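Fibronectin-binding protein (Streptococcus pyogenes, PDB 5A0L) probably anchors the bacterium to host surfaces as an adhesin, its N-terminal domain using an internal thioester to bind a host partner covalently. Local coordinates at residues T64-G73 / R189-Y200; P18-R26 / Y55-T63. All coordinates share one frame; numbering follows the deposited sequence.

Contact 1 of 2, residues T64-G73 / R189-Y200; sequences TNNFYKKIDG and RLNIFKSENEDY. With ZN (zinc ion), chain E.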
loop_
_atom_site.group_PDB
_atom_site.type_symbol
_atom_site.label_atom_id
_atom_site.label_comp_id
_atom_site.label_asym_id
_atom_site.label_seq_id
_atom_site.Cartn_x
_atom_site.Cartn_y
_atom_site.Cartn_z
ATOM N N THR A 64 1.762 21.271 -7.150
ATOM C CA THR A 64 1.636 20.997 -5.741
ATOM C C THR A 64 2.402 19.699 -5.487
ATOM O O THR A 64 2.135 18.695 -6.158
ATOM C CB THR A 64 0.139 20.725 -5.404
ATOM O OG1 THR A 64 -0.691 21.855 -5.753
ATOM C CG2 THR A 64 -0.056 20.321 -4.028
ATOM N N ASN A 65 3.334 19.737 -4.544
ATOM C CA ASN A 65 4.175 18.570 -4.222
ATOM C C ASN A 65 4.020 18.136 -2.765
ATOM O O ASN A 65 3.940 18.964 -1.868
ATOM C CB ASN A 65 5.630 18.865 -4.500
ATOM C CG ASN A 65 5.851 19.356 -5.937
ATOM O OD1 ASN A 65 6.363 20.448 -6.135
ATOM N ND2 ASN A 65 5.332 18.635 -6.909
ATOM N N ASN A 66 4.005 16.838 -2.566
ATOM C CA ASN A 66 3.808 16.210 -1.287
ATOM C C ASN A 66 5.140 15.745 -0.705
ATOM O O ASN A 66 5.839 14.941 -1.329
ATOM C CB ASN A 66 2.837 15.050 -1.426
ATOM C CG ASN A 66 1.515 15.450 -1.967
ATOM O OD1 ASN A 66 1.173 15.232 -3.134
ATOM N ND2 ASN A 66 0.737 16.089 -1.117
ATOM N N PHE A 67 5.448 16.222 0.505
ATOM C CA PHE A 67 6.644 15.846 1.206
ATOM C C PHE A 67 6.317 15.081 2.499
ATOM O O PHE A 67 5.233 15.263 3.064
ATOM C CB PHE A 67 7.531 17.076 1.473
ATOM C CG PHE A 67 8.074 17.665 0.198
ATOM C CD1 PHE A 67 9.106 17.039 -0.499
ATOM C CD2 PHE A 67 7.497 18.792 -0.362
ATOM C CE1 PHE A 67 9.579 17.572 -1.711
ATOM C CE2 PHE A 67 7.975 19.319 -1.561
ATOM C CZ PHE A 67 9.011 18.703 -2.222
ATOM N N TYR A 68 7.287 14.284 2.938
ATOM C CA TYR A 68 7.081 13.294 3.953
ATOM C C TYR A 68 8.308 13.119 4.838
ATOM O O TYR A 68 9.454 13.229 4.392
ATOM C CB TYR A 68 6.797 11.949 3.243
ATOM C CG TYR A 68 5.469 11.867 2.595
ATOM C CD1 TYR A 68 4.373 11.384 3.307
ATOM C CD2 TYR A 68 5.275 12.243 1.248
ATOM C CE1 TYR A 68 3.135 11.330 2.783
ATOM C CE2 TYR A 68 3.994 12.213 0.709
ATOM C CZ TYR A 68 2.910 11.745 1.500
ATOM O OH TYR A 68 1.635 11.637 0.960
ATOM N N LYS A 69 8.017 12.749 6.097
ATOM C CA LYS A 69 9.022 12.302 7.056
ATOM C C LYS A 69 8.981 10.774 7.164
ATOM O O LYS A 69 7.895 10.217 7.329
ATOM C CB LYS A 69 8.722 12.945 8.431
ATOM C CG LYS A 69 9.580 12.444 9.569
ATOM C CD LYS A 69 9.149 13.081 10.890
ATOM C CE LYS A 69 9.803 14.367 11.164
ATOM N NZ LYS A 69 9.571 14.549 12.623
ATOM N N LYS A 70 10.166 10.150 7.093
ATOM C CA LYS A 70 10.236 8.675 7.138
ATOM C C LYS A 70 10.394 8.199 8.587
ATOM O O LYS A 70 11.296 8.654 9.284
ATOM C CB LYS A 70 11.392 8.213 6.286
ATOM C CG LYS A 70 11.480 6.693 6.152
ATOM C CD LYS A 70 12.539 6.229 5.196
ATOM C CE LYS A 70 13.939 6.381 5.703
ATOM N NZ LYS A 70 14.295 5.301 6.659
ATOM N N ILE A 71 9.545 7.238 8.960
ATOM C CA ILE A 71 9.460 6.655 10.327
ATOM C C ILE A 71 9.563 5.140 10.184
ATOM O O ILE A 71 9.063 4.563 9.222
ATOM C CB ILE A 71 8.089 7.040 10.990
ATOM C CG1 ILE A 71 8.045 8.589 11.080
ATOM C CG2 ILE A 71 7.849 6.457 12.388
ATOM C CD1 ILE A 71 6.732 9.146 11.511
ATOM N N ASP A 72 10.213 4.488 11.143
ATOM C CA ASP A 72 10.243 3.016 11.091
ATOM C C ASP A 72 8.855 2.451 11.407
ATOM O O ASP A 72 8.161 2.917 12.322
ATOM C CB ASP A 72 11.300 2.438 12.043
ATOM C CG ASP A 72 12.732 2.341 11.399
ATOM O OD1 ASP A 72 13.008 2.770 10.238
ATOM O OD2 ASP A 72 13.605 1.802 12.081
ATOM N N GLY A 73 8.415 1.480 10.620
ATOM C CA GLY A 73 7.186 0.806 10.912
ATOM C C GLY A 73 7.290 -0.041 12.167
ATOM O O GLY A 73 8.346 -0.607 12.451
ATOM N N ARG A 189 11.409 -5.238 7.790
ATOM C CA ARG A 189 10.964 -3.946 8.309
ATOM C C ARG A 189 10.379 -3.127 7.159
ATOM O O ARG A 189 10.908 -3.140 6.048
ATOM C CB ARG A 189 12.146 -3.181 8.921
ATOM C CG ARG A 189 11.744 -1.907 9.668
ATOM C CD ARG A 189 12.928 -1.176 10.297
ATOM N NE ARG A 189 13.745 -2.061 11.106
ATOM C CZ ARG A 189 14.983 -1.786 11.513
ATOM N NH1 ARG A 189 15.547 -0.623 11.225
ATOM N NH2 ARG A 189 15.654 -2.691 12.190
ATOM N N LEU A 190 9.316 -2.385 7.482
ATOM C CA LEU A 190 8.726 -1.424 6.568
ATOM C C LEU A 190 8.808 -0.037 7.205
ATOM O O LEU A 190 9.295 0.140 8.321
ATOM C CB LEU A 190 7.286 -1.771 6.196
ATOM C CG LEU A 190 7.112 -3.164 5.600
ATOM C CD1 LEU A 190 5.627 -3.416 5.404
ATOM C CD2 LEU A 190 7.863 -3.339 4.276
ATOM N N ASN A 191 8.314 0.962 6.466
ATOM C CA ASN A 191 8.383 2.361 6.876
ATOM C C ASN A 191 7.048 3.033 6.655
ATOM O O ASN A 191 6.344 2.749 5.682
ATOM C CB ASN A 191 9.495 3.079 6.105
ATOM C CG ASN A 191 10.851 2.488 6.378
ATOM O OD1 ASN A 191 11.241 1.461 5.773
ATOM N ND2 ASN A 191 11.542 3.072 7.333
ATOM N N ILE A 192 6.755 3.960 7.580
ATOM C CA ILE A 192 5.639 4.882 7.431
ATOM C C ILE A 192 6.234 6.232 6.996
ATOM O O ILE A 192 7.259 6.652 7.478
ATOM C CB ILE A 192 4.842 5.046 8.760
ATOM C CG1 ILE A 192 4.061 3.750 9.044
ATOM C CG2 ILE A 192 3.943 6.287 8.745
ATOM C CD1 ILE A 192 2.832 3.562 8.181
ATOM N N PHE A 193 5.519 6.850 6.060
ATOM C CA PHE A 193 5.843 8.202 5.593
ATOM C C PHE A 193 4.726 9.126 6.091
ATOM O O PHE A 193 3.579 9.009 5.678
ATOM C CB PHE A 193 6.003 8.197 4.079
ATOM C CG PHE A 193 7.272 7.491 3.649
ATOM C CD1 PHE A 193 7.291 6.107 3.529
ATOM C CD2 PHE A 193 8.461 8.177 3.476
ATOM C CE1 PHE A 193 8.456 5.464 3.210
ATOM C CE2 PHE A 193 9.620 7.525 3.125
ATOM C CZ PHE A 193 9.619 6.144 3.018
ATOM N N LYS A 194 5.130 10.036 6.994
ATOM C CA LYS A 194 4.212 10.972 7.639
ATOM C C LYS A 194 4.123 12.240 6.762
ATOM O O LYS A 194 5.151 12.903 6.509
ATOM C CB LYS A 194 4.744 11.352 9.014
ATOM C CG LYS A 194 3.900 12.377 9.740
ATOM C CD LYS A 194 4.509 12.862 11.030
ATOM C CE LYS A 194 3.614 13.919 11.777
ATOM N NZ LYS A 194 4.470 14.561 12.773
ATOM N N SER A 195 2.927 12.511 6.265
ATOM C CA SER A 195 2.718 13.631 5.369
ATOM C C SER A 195 2.937 14.982 6.045
ATOM O O SER A 195 2.397 15.245 7.122
ATOM C CB SER A 195 1.315 13.607 4.826
ATOM O OG SER A 195 1.140 14.605 3.831
ATOM N N GLU A 196 3.664 15.879 5.369
ATOM C CA GLU A 196 3.857 17.253 5.837
ATOM C C GLU A 196 2.544 18.019 5.766
ATOM O O GLU A 196 2.330 18.947 6.566
ATOM C CB GLU A 196 4.938 17.922 4.965
ATOM C CG GLU A 196 5.213 19.412 5.167
ATOM C CD GLU A 196 4.200 20.399 4.544
ATOM O OE1 GLU A 196 3.494 20.140 3.521
ATOM O OE2 GLU A 196 4.222 21.525 5.062
ATOM N N ASN A 197 1.669 17.682 4.827
ATOM C CA ASN A 197 0.343 18.276 4.664
ATOM C C ASN A 197 -0.692 17.225 5.098
ATOM O O ASN A 197 -0.894 16.215 4.445
ATOM C CB ASN A 197 0.087 18.730 3.256
ATOM C CG ASN A 197 -1.294 19.361 3.083
ATOM O OD1 ASN A 197 -2.251 18.996 3.736
ATOM N ND2 ASN A 197 -1.417 20.255 2.130
ATOM N N GLU A 198 -1.335 17.464 6.247
ATOM C CA GLU A 198 -2.146 16.437 6.890
ATOM C C GLU A 198 -3.514 16.232 6.247
ATOM O O GLU A 198 -4.284 15.382 6.693
ATOM C CB GLU A 198 -2.204 16.713 8.386
ATOM C CG GLU A 198 -0.827 16.656 9.025
ATOM C CD GLU A 198 -0.804 16.574 10.560
ATOM O OE1 GLU A 198 -1.879 16.597 11.188
ATOM O OE2 GLU A 198 0.318 16.556 11.132
ATOM N N ASP A 199 -3.788 16.901 5.126
ATOM C CA ASP A 199 -4.923 16.532 4.298
ATOM C C ASP A 199 -4.594 15.350 3.339
ATOM O O ASP A 199 -5.532 14.749 2.783
ATOM C CB ASP A 199 -5.383 17.691 3.433
ATOM C CG ASP A 199 -6.288 18.666 4.175
ATOM O OD1 ASP A 199 -6.723 18.431 5.331
ATOM O OD2 ASP A 199 -6.608 19.693 3.533
ATOM N N TYR A 200 -3.298 15.060 3.178
ATOM C CA TYR A 200 -2.840 13.997 2.275
ATOM C C TYR A 200 -2.487 12.760 3.104
ATOM O O TYR A 200 -2.071 12.864 4.257
ATOM C CB TYR A 200 -1.659 14.470 1.427
ATOM C CG TYR A 200 -2.066 15.440 0.340
ATOM C CD1 TYR A 200 -2.240 16.796 0.589
ATOM C CD2 TYR A 200 -2.327 14.978 -0.946
ATOM C CE1 TYR A 200 -2.645 17.678 -0.408
ATOM C CE2 TYR A 200 -2.702 15.849 -1.957
ATOM C CZ TYR A 200 -2.867 17.186 -1.682
ATOM O OH TYR A 200 -3.251 18.023 -2.699
HETATM ZN ZN ZN E . 0.055 16.317 13.041
HETATM O O HOH W 1 3.657 18.476 1.308
HETATM O O HOH W 2 1.936 16.149 1.667
HETATM O O HOH W 3 8.257 -2.605 10.219
HETATM O O HOH W 4 -0.926 14.781 13.758
#

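Contact 2 of 2, residues P18-R26 / Y55-T63; sequences PWYGYDSYR and YFPRPTYST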
loop_
_atom_site.group_PDB
_atom_site.type_symbol
_atom_site.label_atom_id
_atom_site.label_comp_id
_atom_site.label_asym_id
_atom_site.label_seq_id
_atom_site.Cartn_x
_atom_site.Cartn_y
_atom_site.Cartn_z
ATOM N N PRO A 18 11.744 15.429 4.265
ATOM C CA PRO A 18 12.532 15.618 3.040
ATOM C C PRO A 18 12.161 14.691 1.866
ATOM O O PRO A 18 12.659 14.920 0.755
ATOM C CB PRO A 18 13.953 15.330 3.524
ATOM C CG PRO A 18 13.745 14.228 4.542
ATOM C CD PRO A 18 12.482 14.651 5.270
ATOM N N TRP A 19 11.358 13.648 2.111
ATOM C CA TRP A 19 11.021 12.686 1.054
ATOM C C TRP A 19 9.905 13.223 0.189
ATOM O O TRP A 19 8.908 13.736 0.699
ATOM C CB TRP A 19 10.584 11.349 1.700
ATOM C CG TRP A 19 11.719 10.601 2.320
ATOM C CD1 TRP A 19 12.284 10.823 3.538
ATOM C CD2 TRP A 19 12.479 9.525 1.731
ATOM N NE1 TRP A 19 13.352 9.970 3.747
ATOM C CE2 TRP A 19 13.478 9.158 2.650
ATOM C CE3 TRP A 19 12.383 8.808 0.520
ATOM C CZ2 TRP A 19 14.389 8.134 2.382
ATOM C CZ3 TRP A 19 13.268 7.802 0.291
ATOM C CH2 TRP A 19 14.273 7.500 1.186
ATOM N N TYR A 20 10.057 13.091 -1.128
ATOM C CA TYR A 20 9.008 13.419 -2.085
ATOM C C TYR A 20 8.155 12.163 -2.324
ATOM O O TYR A 20 8.707 11.106 -2.632
ATOM C CB TYR A 20 9.663 13.888 -3.382
ATOM C CG TYR A 20 8.750 14.298 -4.517
ATOM C CD1 TYR A 20 7.575 14.973 -4.326
ATOM C CD2 TYR A 20 9.091 13.974 -5.817
ATOM C CE1 TYR A 20 6.758 15.332 -5.382
ATOM C CE2 TYR A 20 8.305 14.313 -6.885
ATOM C CZ TYR A 20 7.123 14.973 -6.698
ATOM O OH TYR A 20 6.318 15.325 -7.756
ATOM N N GLY A 21 6.836 12.295 -2.156
ATOM C CA GLY A 21 5.897 11.257 -2.432
ATOM C C GLY A 21 5.000 11.663 -3.567
ATOM O O GLY A 21 4.491 12.794 -3.568
ATOM N N TYR A 22 4.735 10.753 -4.493
ATOM C CA TYR A 22 4.090 11.119 -5.730
ATOM C C TYR A 22 3.381 9.940 -6.363
ATOM O O TYR A 22 3.737 8.767 -6.129
ATOM C CB TYR A 22 5.106 11.689 -6.771
ATOM C CG TYR A 22 6.384 10.889 -6.898
ATOM C CD1 TYR A 22 7.434 11.069 -6.011
ATOM C CD2 TYR A 22 6.567 9.954 -7.939
ATOM C CE1 TYR A 22 8.630 10.372 -6.122
ATOM C CE2 TYR A 22 7.775 9.272 -8.061
ATOM C CZ TYR A 22 8.796 9.486 -7.157
ATOM O OH TYR A 22 10.013 8.821 -7.225
ATOM N N ASP A 23 2.358 10.234 -7.158
ATOM C CA ASP A 23 1.649 9.204 -7.920
ATOM C C ASP A 23 2.283 9.132 -9.306
ATOM O O ASP A 23 2.176 10.084 -10.072
ATOM C CB ASP A 23 0.176 9.528 -8.015
ATOM C CG ASP A 23 -0.643 8.446 -8.673
ATOM O OD1 ASP A 23 -0.104 7.387 -9.073
ATOM O OD2 ASP A 23 -1.871 8.666 -8.793
ATOM N N SER A 24 2.931 8.005 -9.619
ATOM C CA SER A 24 3.629 7.797 -10.874
ATOM C C SER A 24 2.719 7.272 -11.965
ATOM O O SER A 24 3.166 7.132 -13.132
ATOM C CB SER A 24 4.813 6.850 -10.652
ATOM O OG SER A 24 4.407 5.518 -10.434
ATOM N N TYR A 25 1.459 6.972 -11.674
ATOM C CA TYR A 25 0.534 6.504 -12.728
ATOM C C TYR A 25 0.192 7.672 -13.660
ATOM O O TYR A 25 -0.154 8.764 -13.197
ATOM C CB TYR A 25 -0.745 5.930 -12.115
ATOM C CG TYR A 25 -1.773 5.467 -13.131
ATOM C CD1 TYR A 25 -1.490 4.450 -14.026
ATOM C CD2 TYR A 25 -3.023 6.061 -13.203
ATOM C CE1 TYR A 25 -2.426 4.043 -14.965
ATOM C CE2 TYR A 25 -3.962 5.646 -14.114
ATOM C CZ TYR A 25 -3.668 4.612 -14.988
ATOM O OH TYR A 25 -4.604 4.218 -15.903
ATOM N N ARG A 26 0.310 7.437 -14.964
ATOM C CA ARG A 26 0.092 8.474 -15.979
ATOM C C ARG A 26 -1.136 8.218 -16.834
ATOM O O ARG A 26 -1.405 8.987 -17.771
ATOM C CB ARG A 26 1.321 8.580 -16.889
ATOM C CG ARG A 26 2.638 8.857 -16.187
ATOM C CD ARG A 26 3.762 9.147 -17.166
ATOM N NE ARG A 26 3.875 8.174 -18.234
ATOM C CZ ARG A 26 4.629 7.074 -18.231
ATOM N NH1 ARG A 26 5.384 6.743 -17.187
ATOM N NH2 ARG A 26 4.634 6.294 -19.318
ATOM N N TYR A 55 -6.326 12.443 0.953
ATOM C CA TYR A 55 -6.007 12.566 -0.475
ATOM C C TYR A 55 -4.738 11.777 -0.866
ATOM O O TYR A 55 -3.729 11.825 -0.178
ATOM C CB TYR A 55 -5.772 14.030 -0.866
ATOM C CG TYR A 55 -6.886 15.004 -0.626
ATOM C CD1 TYR A 55 -8.186 14.705 -0.934
ATOM C CD2 TYR A 55 -6.599 16.268 -0.113
ATOM C CE1 TYR A 55 -9.205 15.661 -0.739
ATOM C CE2 TYR A 55 -7.589 17.216 0.077
ATOM C CZ TYR A 55 -8.897 16.902 -0.214
ATOM O OH TYR A 55 -9.880 17.856 -0.020
ATOM N N PHE A 56 -4.802 11.122 -2.033
ATOM C CA PHE A 56 -3.616 10.504 -2.592
ATOM C C PHE A 56 -2.595 11.553 -2.960
ATOM O O PHE A 56 -2.965 12.699 -3.341
ATOM C CB PHE A 56 -3.959 9.675 -3.845
ATOM C CG PHE A 56 -4.385 8.229 -3.544
ATOM C CD1 PHE A 56 -5.553 7.927 -2.875
ATOM C CD2 PHE A 56 -3.562 7.192 -3.867
ATOM C CE1 PHE A 56 -5.899 6.609 -2.599
ATOM C CE2 PHE A 56 -3.911 5.884 -3.601
ATOM C CZ PHE A 56 -5.088 5.608 -3.011
ATOM N N PRO A 57 -1.321 11.227 -2.884
ATOM C CA PRO A 57 -0.302 12.130 -3.434
ATOM C C PRO A 57 -0.630 12.534 -4.874
ATOM O O PRO A 57 -1.173 11.766 -5.664
ATOM C CB PRO A 57 0.974 11.275 -3.425
ATOM C CG PRO A 57 0.734 10.326 -2.298
ATOM C CD PRO A 57 -0.732 9.970 -2.394
ATOM N N ARG A 58 -0.297 13.790 -5.197
ATOM C CA ARG A 58 -0.441 14.322 -6.546
ATOM C C ARG A 58 0.449 13.577 -7.550
ATOM O O ARG A 58 1.492 13.027 -7.191
ATOM C CB ARG A 58 -0.108 15.823 -6.545
ATOM C CG ARG A 58 -1.016 16.677 -5.654
ATOM C CD ARG A 58 -2.496 16.401 -5.922
ATOM N NE ARG A 58 -2.866 16.675 -7.311
ATOM C CZ ARG A 58 -3.746 15.967 -8.018
ATOM N NH1 ARG A 58 -4.345 14.900 -7.493
ATOM N NH2 ARG A 58 -3.988 16.302 -9.276
ATOM N N PRO A 59 0.080 13.632 -8.839
ATOM C CA PRO A 59 0.949 13.096 -9.878
ATOM C C PRO A 59 2.329 13.715 -9.840
ATOM O O PRO A 59 2.488 14.904 -9.512
ATOM C CB PRO A 59 0.219 13.449 -11.185
ATOM C CG PRO A 59 -1.221 13.522 -10.796
ATOM C CD PRO A 59 -1.183 14.132 -9.400
ATOM N N THR A 60 3.333 12.964 -10.234
ATOM C CA THR A 60 4.682 13.467 -10.320
ATOM C C THR A 60 4.741 14.756 -11.147
ATOM O O THR A 60 4.084 14.877 -12.187
ATOM C CB THR A 60 5.629 12.440 -10.935
ATOM O OG1 THR A 60 5.187 11.132 -10.594
ATOM C CG2 THR A 60 7.046 12.681 -10.451
ATOM N N TYR A 61 5.517 15.714 -10.638
ATOM C CA TYR A 61 5.810 16.957 -11.381
ATOM C C TYR A 61 4.635 17.943 -11.358
ATOM O O TYR A 61 4.673 18.959 -12.050
ATOM C CB TYR A 61 6.359 16.734 -12.813
ATOM C CG TYR A 61 7.528 15.795 -12.874
ATOM C CD1 TYR A 61 8.796 16.181 -12.434
ATOM C CD2 TYR A 61 7.366 14.511 -13.360
ATOM C CE1 TYR A 61 9.878 15.296 -12.480
ATOM C CE2 TYR A 61 8.438 13.630 -13.415
ATOM C CZ TYR A 61 9.685 14.029 -12.981
ATOM O OH TYR A 61 10.771 13.155 -13.026
ATOM N N SER A 62 3.626 17.682 -10.538
ATOM C CA SER A 62 2.520 18.619 -10.305
ATOM C C SER A 62 3.050 19.941 -9.753
ATOM O O SER A 62 4.194 20.034 -9.277
ATOM C CB SER A 62 1.463 18.057 -9.319
ATOM O OG SER A 62 0.727 16.950 -9.845
ATOM N N THR A 63 2.204 20.967 -9.824
ATOM C CA THR A 63 2.536 22.265 -9.215
ATOM C C THR A 63 2.428 22.287 -7.694
ATOM O O THR A 63 2.906 23.221 -7.074
ATOM C CB THR A 63 1.641 23.388 -9.744
ATOM O OG1 THR A 63 0.257 23.050 -9.559
ATOM C CG2 THR A 63 1.920 23.610 -11.225
HETATM O O HOH W 5 3.833 15.840 -7.243
HETATM O O HOH W 6 -2.844 11.066 -7.717
#

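Contact 1 of 2, residues T64-G73 / R189-Y200
Asn66 meets Tyr200 at one end of an antiparallel strand pair, 66-72 with 191-195, in the beta barrel of the thioester domain. Asn66 ND2 lies over the centre of the Tyr200 ring, 3.1 Å above its plane. The same ND2 donates to a water that donates to Ser195 OG, while OD1 accepts from Arg58 N. Phe67 O takes the backbone N-H of Glu196. Just beyond, Glu198 OE2 binds the zinc ion at 1.9 Å, beside a water. Tyr68 crosses the Phe193 side chain at about a right angle. Tyr68 CD1 lies 3.7 Å from Phe193 CB, and Tyr68 CE1 3.6 Å from Ser195 CB. Tyr68 OH bonds to Gln201 O. Lys69 and Lys194 exchange two backbone hydrogen bonds. Lys69 NZ and Lys194 NZ stay 5.1 Å apart, and Lys194 NZ hydrogen-bonds to Tyr17 OH. Their side chains share the face of Ile71 and Ile192, which helix 75-81 covers, Tyr81 touching Ile71, Ile192 and Lys194. Lys70 runs alongside Phe193. With CG anti to the backbone N (chi1 -175°), CG and CD pass close to ring atoms CE2 and CZ. Its chain then bends, and NZ bonds to Val209 O. Ile71 and Ile192 form the second hydrogen-bonded pair. At Asp72, the last strand residue, OD2 forms a salt bridge with Arg189 NH1 at 3.2 Å, carboxylate and guanidinium planes 54° apart. Gly73 N donates to Leu190 O at 2.8 Å.

Contact 2 of 2, residues P18-R26 / Y55-T63
Thr60 packs against Tyr22 and Tyr20 where the loop 55-63 crosses the end of strand 19-23 of the barrel; the runs 57-61 and 20-24 are 86° apart. Thr60 CB lies 4.0 Å from Tyr22 CD2. From there the side chain forks. OG1 comes to 3.2 Å from the same Tyr22 CD2, and it may make a weak hydrogen bond to Asp23 O. CG2 passes 3.7 Å from Tyr22 CD2 and 3.8 Å from Tyr20 OH. The backbone secures this position. Asp23 N donates to Arg58 O almost straight, at 174°, and Thr60 N donates to Asp23 O. One residue on, Tyr61 N donates to Tyr20 OH at 3.0 Å, approaching near the plane of the ring. A water joins that hydroxyl to Pro59 O, which opens the type II turn from Pro59 to Ser62. Another water donates to both Asp23 OD2 and Pro57 O. Asp23 OD1 accepts from Tyr25 N in an Asx turn and also from Asn34 N. Pro57 CB packs on Tyr22 CA, and its ring also touches Asn66 and Tyr68 of strand 66-72. Strand 35-39 lies along Tyr22 and Asp23, and helix 120-135 meets Tyr25 and Phe56.

In the fold
From the N terminus, the chain first lays down strand 19-23 and then strands 35-39 and 45-49. Contact 2 closes this first loop when residues 55-63 return to the end of strand 19-23. The chain runs straight on into strand 66-72, whose partner in contact 1 arrives only after a connection of 115 residues, about half of it helix. The two closures are therefore in series and neither encloses the other. Their centres lie about 12 Å apart. Asn66 joins them, its backbone O bonded to Gly21 N. Strand 66-72 thus lies between 19-23 and 191-195, so the barrel's first strand and its late strand 191-195 flank it.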